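Local coordinates for protein peptidoglycan glycosyltransferase (Atopobium parvulum, PDB 4OVD) that belongs to the multidomain penicillin-binding proteins of bacteria, in which an elongated dimerisation-type module is joined to a penicillin-binding domain, at residues A[160-165]-A[282-287]; A[177-182]-A[385-390]. One frame throughout, in Å; residues are numbered along the deposited sequence.

Contact 1 of 2, residues A[160-165]-A[282-287]; sequences GVQILG and LNLKLV
Gln162 and Ile163, on the short helix 161-164, meet Leu282 to Leu284, the lead-in to helix 285-288, where the dimerisation-family part of this penicillin-binding protein packs against its transpeptidase-family part. Gln162 runs out extended, with CG opposite the backbone N (chi1 -165°), and this carries the amide alongside the Asn283 backbone. CB leaves the helix across the approaching chain rather than straight at it; Gln162 CG then passes 3.7 Å from Asn283 O, and Gln162 CD follows the same carbonyl at 3.6 Å. At the fork, Gln162 OE1 rests on Leu284 CD2 at 3.7 Å. Gln162 NE2 lies 3.4 Å from Asn283 O, at an angle too poor for a hydrogen bond, and donates instead to Ser281 O and Ser265 O, so its two bonds tie the helix to strand 260-266 and the loop ahead of helix 285-288. Beside the amide, Ile163 CD1 bears on the branched end of Leu284, 3.8 Å from its CD1. No direct hydrogen bond joins the two segments. A water bridges two backbone carbonyls that could not bond each other, donating to Gln162 O at 2.6 Å and to Leu282 O at 2.7 Å.

Contact 2 of 2, residues A[177-182]-A[385-390]; sequences LEYYYN and DFPGEA
The backbones run nearest at Tyr180 and Pro387, whose CA atoms are 6.0 Å apart, with the last turn of helix 176-180 facing the extended backbone of the irregular segment 385-390. The Tyr180 ring, with CG swung opposite its own N (chi1 -165°), lies with one face against the Asp385-Phe386 peptide: Asp385 C stands 3.8 Å above the ring plane over its centre, and Phe386 N is displaced toward the rim of the same face. CE2 also touches Asp385 CB, while the carboxylate is turned almost perpendicular to the ring.

Tyr181 OH makes the one direct hydrogen bond between the segments, donating to Asp385 OD2 over a short 2.5 Å. It approaches from the anti side of the carboxylate, 17° out of its plane. Since OD2 also accepts from Met440 N, and OD1 from Phe439 N, the carboxylate is fixed in rotation, and three donors would probably favour its charged form. Tyr180 CD2 sits 3.6 Å above the centre of the Tyr181 ring, so neighbouring tyrosines brace each other.

Pro387 CG meets the edge of the Tyr179 ring at CD2, 4.0 Å away. Leu177 CD2 presses on Asp385 O at a tight 3.0 Å, an oxygen buried here with no polar partner, and only loosely meets Phe386 CD1. In this multidomain penicillin-binding protein, a helix end of the dimerisation-family part, set with aromatic side chains, thus packs against a loop of the transpeptidase-family part, with an aspartate clamped between tyrosine and backbone amides.

In the fold
Contacts 1 and 2 are adjoining pieces of one junction between the dimerisation-family and transpeptidase-family parts of the chain, their centres about 9 Å apart. On one side, helices 161-164 and 176-180 follow each other in sequence and are joined by backbone bonding, with Leu164 O 2.9 Å from Glu178 N in a probable hydrogen bond. On the other, segments 282-287 and 385-390 meet where Val287 O lies 2.8 Å from Ala390 N, again probably bonded. Between the pairs, Phe386 CZ of contact 2 packs 3.4 Å from Gln162 O of contact 1. Contact 1 is the more buried, while contact 2 has exposed tyrosines and reaches through Asp385 to the start of strand 440-443.

Contact 1 of 2, residues A[160-165]-A[282-287]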
ATOM      1  N   GLY A 160     -16.618  -0.027  -4.617  1.00 49.33           N
ATOM      2  CA  GLY A 160     -16.127  -0.369  -3.295  1.00 49.84           C
ATOM      3  C   GLY A 160     -16.521  -1.743  -2.821  1.00 50.78           C
ATOM      4  O   GLY A 160     -16.185  -2.120  -1.675  1.00 49.75           O
ATOM      5  N   VAL A 161     -17.162  -2.526  -3.691  1.00 46.03           N
ATOM      6  CA  VAL A 161     -17.608  -3.845  -3.256  1.00 50.15           C
ATOM      7  C   VAL A 161     -16.409  -4.781  -2.985  1.00 48.19           C
ATOM      8  O   VAL A 161     -16.507  -5.752  -2.213  1.00 48.45           O
ATOM      9  CB  VAL A 161     -18.601  -4.471  -4.238  1.00 60.51           C
ATOM     10  CG1 VAL A 161     -17.883  -5.032  -5.455  1.00 63.30           C
ATOM     11  CG2 VAL A 161     -19.354  -5.587  -3.550  1.00 73.82           C
ATOM     12  N   GLN A 162     -15.286  -4.514  -3.638  1.00 40.86           N
ATOM     13  CA  GLN A 162     -14.084  -5.259  -3.395  1.00 38.13           C
ATOM     14  C   GLN A 162     -13.660  -5.112  -1.925  1.00 41.45           C
ATOM     15  O   GLN A 162     -13.199  -6.071  -1.286  1.00 43.43           O
ATOM     16  CB  GLN A 162     -12.992  -4.783  -4.330  1.00 39.93           C
ATOM     17  CG  GLN A 162     -11.784  -5.710  -4.448  1.00 41.03           C
ATOM     18  CD  GLN A 162     -10.841  -5.172  -5.513  1.00 40.92           C
ATOM     19  OE1 GLN A 162     -10.391  -4.071  -5.387  1.00 42.97           O
ATOM     20  NE2 GLN A 162     -10.595  -5.905  -6.559  1.00 43.62           N
ATOM     21  N   ILE A 163     -13.822  -3.921  -1.374  1.00 37.48           N
ATOM     22  CA  ILE A 163     -13.467  -3.651   0.029  1.00 36.36           C
ATOM     23  C   ILE A 163     -14.598  -4.176   0.874  1.00 39.76           C
ATOM     24  O   ILE A 163     -14.390  -4.843   1.864  1.00 36.83           O
ATOM     25  CB  ILE A 163     -13.321  -2.128   0.287  1.00 37.91           C
ATOM     26  CG1 ILE A 163     -12.243  -1.488  -0.593  1.00 41.67           C
ATOM     27  CG2 ILE A 163     -13.014  -1.795   1.729  1.00 41.76           C
ATOM     28  CD1 ILE A 163     -10.902  -2.165  -0.569  1.00 45.51           C
ATOM     29  N   LEU A 164     -15.824  -3.874   0.493  1.00 39.03           N
ATOM     30  CA  LEU A 164     -16.962  -4.327   1.284  1.00 45.28           C
ATOM     31  C   LEU A 164     -17.073  -5.843   1.414  1.00 40.95           C
ATOM     32  O   LEU A 164     -17.355  -6.356   2.486  1.00 41.46           O
ATOM     33  CB  LEU A 164     -18.279  -3.794   0.705  1.00 44.11           C
ATOM     34  CG  LEU A 164     -18.376  -2.282   0.710  1.00 45.41           C
ATOM     35  CD1 LEU A 164     -19.532  -1.780  -0.189  1.00 47.82           C
ATOM     36  CD2 LEU A 164     -18.551  -1.845   2.143  1.00 47.46           C
ATOM     37  N   GLY A 165     -16.871  -6.549   0.318  1.00 45.32           N
ATOM     38  CA  GLY A 165     -17.012  -8.008   0.291  1.00 42.91           C
ATOM     39  C   GLY A 165     -18.451  -8.354   0.020  1.00 46.03           C
ATOM     40  O   GLY A 165     -19.294  -7.474  -0.082  1.00 46.16           O
ATOM     41  N   LEU A 282     -12.019 -10.545  -5.826  1.00 42.57           N
ATOM     42  CA  LEU A 282     -12.403 -10.181  -4.466  1.00 45.36           C
ATOM     43  C   LEU A 282     -11.255  -9.861  -3.501  1.00 47.10           C
ATOM     44  O   LEU A 282     -11.475  -9.405  -2.373  1.00 43.40           O
ATOM     45  CB  LEU A 282     -13.225 -11.317  -3.854  1.00 43.85           C
ATOM     46  CG  LEU A 282     -14.483 -11.636  -4.662  1.00 42.22           C
ATOM     47  CD1 LEU A 282     -15.176 -12.831  -4.047  1.00 44.23           C
ATOM     48  CD2 LEU A 282     -15.403 -10.440  -4.718  1.00 43.39           C
ATOM     49  N   ASN A 283     -10.047 -10.169  -3.908  1.00 40.41           N
ATOM     50  CA  ASN A 283      -8.903  -9.842  -3.105  1.00 42.14           C
ATOM     51  C   ASN A 283      -8.461  -8.413  -3.396  1.00 39.73           C
ATOM     52  O   ASN A 283      -8.768  -7.883  -4.445  1.00 45.05           O
ATOM     53  CB  ASN A 283      -7.731 -10.675  -3.567  1.00 44.20           C
ATOM     54  CG  ASN A 283      -7.936 -12.141  -3.320  1.00 54.31           C
ATOM     55  OD1 ASN A 283      -8.281 -12.557  -2.204  1.00 68.00           O
ATOM     56  ND2 ASN A 283      -7.679 -12.944  -4.348  1.00 59.32           N
ATOM     57  N   LEU A 284      -7.747  -7.804  -2.456  1.00 39.25           N
ATOM     58  CA  LEU A 284      -7.073  -6.542  -2.728  1.00 38.17           C
ATOM     59  C   LEU A 284      -5.651  -6.996  -2.939  1.00 38.91           C
ATOM     60  O   LEU A 284      -4.960  -7.481  -1.987  1.00 40.75           O
ATOM     61  CB  LEU A 284      -7.024  -5.574  -1.552  1.00 45.82           C
ATOM     62  CG  LEU A 284      -7.911  -4.408  -1.425  1.00 50.98           C
ATOM     63  CD1 LEU A 284      -7.379  -3.619  -0.231  1.00 49.92           C
ATOM     64  CD2 LEU A 284      -7.794  -3.627  -2.724  1.00 52.93           C
ATOM     65  N   LYS A 285      -5.157  -6.825  -4.136  1.00 35.58           N
ATOM     66  CA  LYS A 285      -3.792  -7.254  -4.430  1.00 36.25           C
ATOM     67  C   LYS A 285      -2.760  -6.626  -3.509  1.00 33.03           C
ATOM     68  O   LYS A 285      -1.802  -7.281  -3.146  1.00 34.42           O
ATOM     69  CB  LYS A 285      -3.458  -7.008  -5.891  1.00 35.89           C
ATOM     70  CG  LYS A 285      -4.238  -7.922  -6.827  1.00 36.94           C
ATOM     71  CD  LYS A 285      -3.852  -7.689  -8.279  1.00 42.26           C
ATOM     72  CE  LYS A 285      -4.430  -8.824  -9.129  1.00 49.00           C
ATOM     73  NZ  LYS A 285      -4.264  -8.487 -10.551  1.00 53.89           N
ATOM     74  N   LEU A 286      -2.933  -5.354  -3.154  1.00 35.49           N
ATOM     75  CA  LEU A 286      -2.012  -4.689  -2.205  1.00 34.89           C
ATOM     76  C   LEU A 286      -1.707  -5.408  -0.933  1.00 29.69           C
ATOM     77  O   LEU A 286      -0.732  -5.117  -0.254  1.00 35.03           O
ATOM     78  CB  LEU A 286      -2.644  -3.384  -1.719  1.00 42.79           C
ATOM     79  CG  LEU A 286      -2.730  -2.359  -2.809  1.00 49.39           C
ATOM     80  CD1 LEU A 286      -3.632  -1.246  -2.404  1.00 49.26           C
ATOM     81  CD2 LEU A 286      -1.334  -1.842  -3.062  1.00 48.26           C
ATOM     82  N   VAL A 287      -2.675  -6.153  -0.495  1.00 28.87           N
ATOM     83  CA  VAL A 287      -2.648  -6.946   0.743  1.00 30.82           C
ATOM     84  C   VAL A 287      -2.252  -8.370   0.598  1.00 30.71           C
ATOM     85  O   VAL A 287      -1.473  -8.965   1.403  1.00 30.82           O
ATOM     86  CB  VAL A 287      -4.110  -6.908   1.312  1.00 35.84           C
ATOM     87  CG1 VAL A 287      -4.249  -7.738   2.529  1.00 44.29           C
ATOM     88  CG2 VAL A 287      -4.480  -5.462   1.651  1.00 42.04           C
TER
HETATM   89  O   HOH W   1     -13.860  -8.632  -1.405  1.00 44.67           O

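Contact 2 of 2, residues A[177-182]-A[385-390]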
ATOM      1  N   LEU A 177     -14.582  -6.931   4.028  1.00 35.69           N
ATOM      2  CA  LEU A 177     -14.919  -6.498   5.411  1.00 40.21           C
ATOM      3  C   LEU A 177     -16.140  -7.255   5.987  1.00 36.46           C
ATOM      4  O   LEU A 177     -16.192  -7.554   7.208  1.00 43.62           O
ATOM      5  CB  LEU A 177     -15.108  -4.991   5.472  1.00 40.56           C
ATOM      6  CG  LEU A 177     -13.877  -4.124   5.220  1.00 39.90           C
ATOM      7  CD1 LEU A 177     -14.266  -2.679   5.366  1.00 40.03           C
ATOM      8  CD2 LEU A 177     -12.811  -4.444   6.231  1.00 37.47           C
ATOM      9  N   GLU A 178     -17.029  -7.676   5.100  1.00 36.65           N
ATOM     10  CA  GLU A 178     -18.174  -8.499   5.513  1.00 40.72           C
ATOM     11  C   GLU A 178     -17.670  -9.742   6.217  1.00 42.02           C
ATOM     12  O   GLU A 178     -18.247 -10.173   7.215  1.00 42.27           O
ATOM     13  CB  GLU A 178     -19.019  -8.839   4.306  1.00 41.10           C
ATOM     14  CG  GLU A 178     -19.771  -7.667   3.739  1.00 39.07           C
ATOM     15  CD  GLU A 178     -21.065  -7.265   4.483  1.00 46.97           C
ATOM     16  OE1 GLU A 178     -21.266  -7.624   5.653  1.00 49.62           O
ATOM     17  OE2 GLU A 178     -21.914  -6.580   3.855  1.00 51.21           O
ATOM     18  N   TYR A 179     -16.579 -10.314   5.690  1.00 38.39           N
ATOM     19  CA  TYR A 179     -15.951 -11.474   6.272  1.00 39.50           C
ATOM     20  C   TYR A 179     -15.085 -11.097   7.466  1.00 39.32           C
ATOM     21  O   TYR A 179     -15.166 -11.687   8.545  1.00 39.45           O
ATOM     22  CB  TYR A 179     -15.071 -12.269   5.255  1.00 35.84           C
ATOM     23  CG  TYR A 179     -14.310 -13.419   5.914  1.00 35.76           C
ATOM     24  CD1 TYR A 179     -14.956 -14.605   6.273  1.00 39.08           C
ATOM     25  CD2 TYR A 179     -13.004 -13.292   6.234  1.00 37.02           C
ATOM     26  CE1 TYR A 179     -14.281 -15.645   6.931  1.00 39.16           C
ATOM     27  CE2 TYR A 179     -12.314 -14.300   6.880  1.00 41.07           C
ATOM     28  CZ  TYR A 179     -12.961 -15.475   7.223  1.00 41.63           C
ATOM     29  OH  TYR A 179     -12.226 -16.476   7.824  1.00 48.98           O
ATOM     30  N   TYR A 180     -14.243 -10.115   7.280  1.00 36.00           N
ATOM     31  CA  TYR A 180     -13.277  -9.743   8.340  1.00 39.86           C
ATOM     32  C   TYR A 180     -13.993  -9.393   9.657  1.00 36.58           C
ATOM     33  O   TYR A 180     -13.577  -9.840  10.731  1.00 45.63           O
ATOM     34  CB  TYR A 180     -12.364  -8.594   7.899  1.00 37.64           C
ATOM     35  CG  TYR A 180     -11.186  -8.425   8.772  1.00 37.95           C
ATOM     36  CD1 TYR A 180     -10.086  -9.188   8.552  1.00 42.36           C
ATOM     37  CD2 TYR A 180     -11.189  -7.566   9.845  1.00 37.00           C
ATOM     38  CE1 TYR A 180      -8.988  -9.129   9.335  1.00 40.70           C
ATOM     39  CE2 TYR A 180     -10.089  -7.501  10.677  1.00 39.71           C
ATOM     40  CZ  TYR A 180      -8.990  -8.282  10.382  1.00 42.03           C
ATOM     41  OH  TYR A 180      -7.858  -8.313  11.085  1.00 46.12           O
ATOM     42  N   TYR A 181     -15.075  -8.662   9.562  1.00 34.11           N
ATOM     43  CA  TYR A 181     -15.830  -8.254  10.736  1.00 38.46           C
ATOM     44  C   TYR A 181     -17.193  -8.984  10.827  1.00 43.00           C
ATOM     45  O   TYR A 181     -18.196  -8.445  11.346  1.00 41.39           O
ATOM     46  CB  TYR A 181     -16.067  -6.735  10.714  1.00 42.46           C
ATOM     47  CG  TYR A 181     -14.794  -5.905  10.919  1.00 42.87           C
ATOM     48  CD1 TYR A 181     -14.167  -5.884  12.163  1.00 43.97           C
ATOM     49  CD2 TYR A 181     -14.225  -5.157   9.875  1.00 40.42           C
ATOM     50  CE1 TYR A 181     -13.033  -5.113  12.378  1.00 43.41           C
ATOM     51  CE2 TYR A 181     -13.096  -4.366  10.086  1.00 41.72           C
ATOM     52  CZ  TYR A 181     -12.487  -4.377  11.342  1.00 40.25           C
ATOM     53  OH  TYR A 181     -11.382  -3.605  11.625  1.00 40.45           O
ATOM     54  N   ASN A 182     -17.222 -10.236  10.385  1.00 43.32           N
ATOM     55  CA  ASN A 182     -18.504 -10.925  10.334  1.00 43.07           C
ATOM     56  C   ASN A 182     -19.078 -11.152  11.714  1.00 42.51           C
ATOM     57  O   ASN A 182     -20.270 -11.017  11.880  1.00 47.85           O
ATOM     58  CB  ASN A 182     -18.358 -12.275   9.644  1.00 44.64           C
ATOM     59  CG  ASN A 182     -19.676 -12.962   9.477  1.00 44.15           C
ATOM     60  OD1 ASN A 182     -20.495 -12.532   8.685  1.00 37.70           O
ATOM     61  ND2 ASN A 182     -19.868 -14.078  10.192  1.00 45.88           N
ATOM     62  N   ASP A 385      -7.026  -4.267   8.450  1.00 35.05           N
ATOM     63  CA  ASP A 385      -8.215  -5.046   8.718  1.00 37.06           C
ATOM     64  C   ASP A 385      -8.873  -5.484   7.414  1.00 35.07           C
ATOM     65  O   ASP A 385      -9.956  -5.017   7.059  1.00 39.29           O
ATOM     66  CB  ASP A 385      -9.174  -4.287   9.648  1.00 38.09           C
ATOM     67  CG  ASP A 385      -9.515  -2.906   9.128  1.00 38.72           C
ATOM     68  OD1 ASP A 385      -8.713  -2.312   8.340  1.00 39.53           O
ATOM     69  OD2 ASP A 385     -10.555  -2.362   9.561  1.00 40.16           O
ATOM     70  N   PHE A 386      -8.236  -6.443   6.760  1.00 38.16           N
ATOM     71  CA  PHE A 386      -8.706  -6.957   5.486  1.00 35.90           C
ATOM     72  C   PHE A 386      -8.184  -8.374   5.355  1.00 31.28           C
ATOM     73  O   PHE A 386      -7.041  -8.653   5.703  1.00 36.06           O
ATOM     74  CB  PHE A 386      -8.230  -6.074   4.327  1.00 37.44           C
ATOM     75  CG  PHE A 386      -9.008  -6.256   3.116  1.00 34.78           C
ATOM     76  CD1 PHE A 386     -10.250  -5.647   3.011  1.00 38.87           C
ATOM     77  CD2 PHE A 386      -8.602  -7.107   2.121  1.00 41.22           C
ATOM     78  CE1 PHE A 386     -11.071  -5.885   1.925  1.00 39.37           C
ATOM     79  CE2 PHE A 386      -9.410  -7.315   1.007  1.00 36.54           C
ATOM     80  CZ  PHE A 386     -10.642  -6.706   0.910  1.00 36.26           C
ATOM     81  N   PRO A 387      -8.992  -9.276   4.805  1.00 33.19           N
ATOM     82  CA  PRO A 387      -8.532 -10.678   4.793  1.00 39.34           C
ATOM     83  C   PRO A 387      -7.393 -11.017   3.855  1.00 37.97           C
ATOM     84  O   PRO A 387      -7.203 -10.330   2.911  1.00 40.88           O
ATOM     85  CB  PRO A 387      -9.772 -11.457   4.363  1.00 39.62           C
ATOM     86  CG  PRO A 387     -10.891 -10.449   4.314  1.00 38.48           C
ATOM     87  CD  PRO A 387     -10.350  -9.097   4.262  1.00 32.94           C
ATOM     88  N   GLY A 388      -6.630 -12.057   4.162  1.00 39.59           N
ATOM     89  CA  GLY A 388      -5.607 -12.555   3.246  1.00 37.93           C
ATOM     90  C   GLY A 388      -4.307 -11.816   3.190  1.00 36.19           C
ATOM     91  O   GLY A 388      -3.592 -11.931   2.219  1.00 38.18           O
ATOM     92  N   GLU A 389      -3.950 -11.114   4.262  1.00 36.56           N
ATOM     93  CA  GLU A 389      -2.739 -10.304   4.230  1.00 38.08           C
ATOM     94  C   GLU A 389      -1.522 -11.205   4.122  1.00 38.79           C
ATOM     95  O   GLU A 389      -1.368 -12.085   4.938  1.00 38.70           O
ATOM     96  CB  GLU A 389      -2.612  -9.393   5.479  1.00 39.67           C
ATOM     97  CG  GLU A 389      -1.375  -8.509   5.317  1.00 39.53           C
ATOM     98  CD  GLU A 389      -1.151  -7.400   6.335  1.00 39.98           C
ATOM     99  OE1 GLU A 389      -1.727  -7.428   7.466  1.00 44.54           O
ATOM    100  OE2 GLU A 389      -0.386  -6.470   5.966  1.00 40.84           O
ATOM    101  N   ALA A 390      -0.665 -11.012   3.125  1.00 36.74           N
ATOM    102  CA  ALA A 390       0.533 -11.827   3.037  1.00 43.05           C
ATOM    103  C   ALA A 390       1.649 -11.308   3.948  1.00 38.03           C
ATOM    104  O   ALA A 390       1.807 -10.139   4.132  1.00 37.68           O
ATOM    105  CB  ALA A 390       1.015 -11.890   1.594  1.00 45.71           C
TER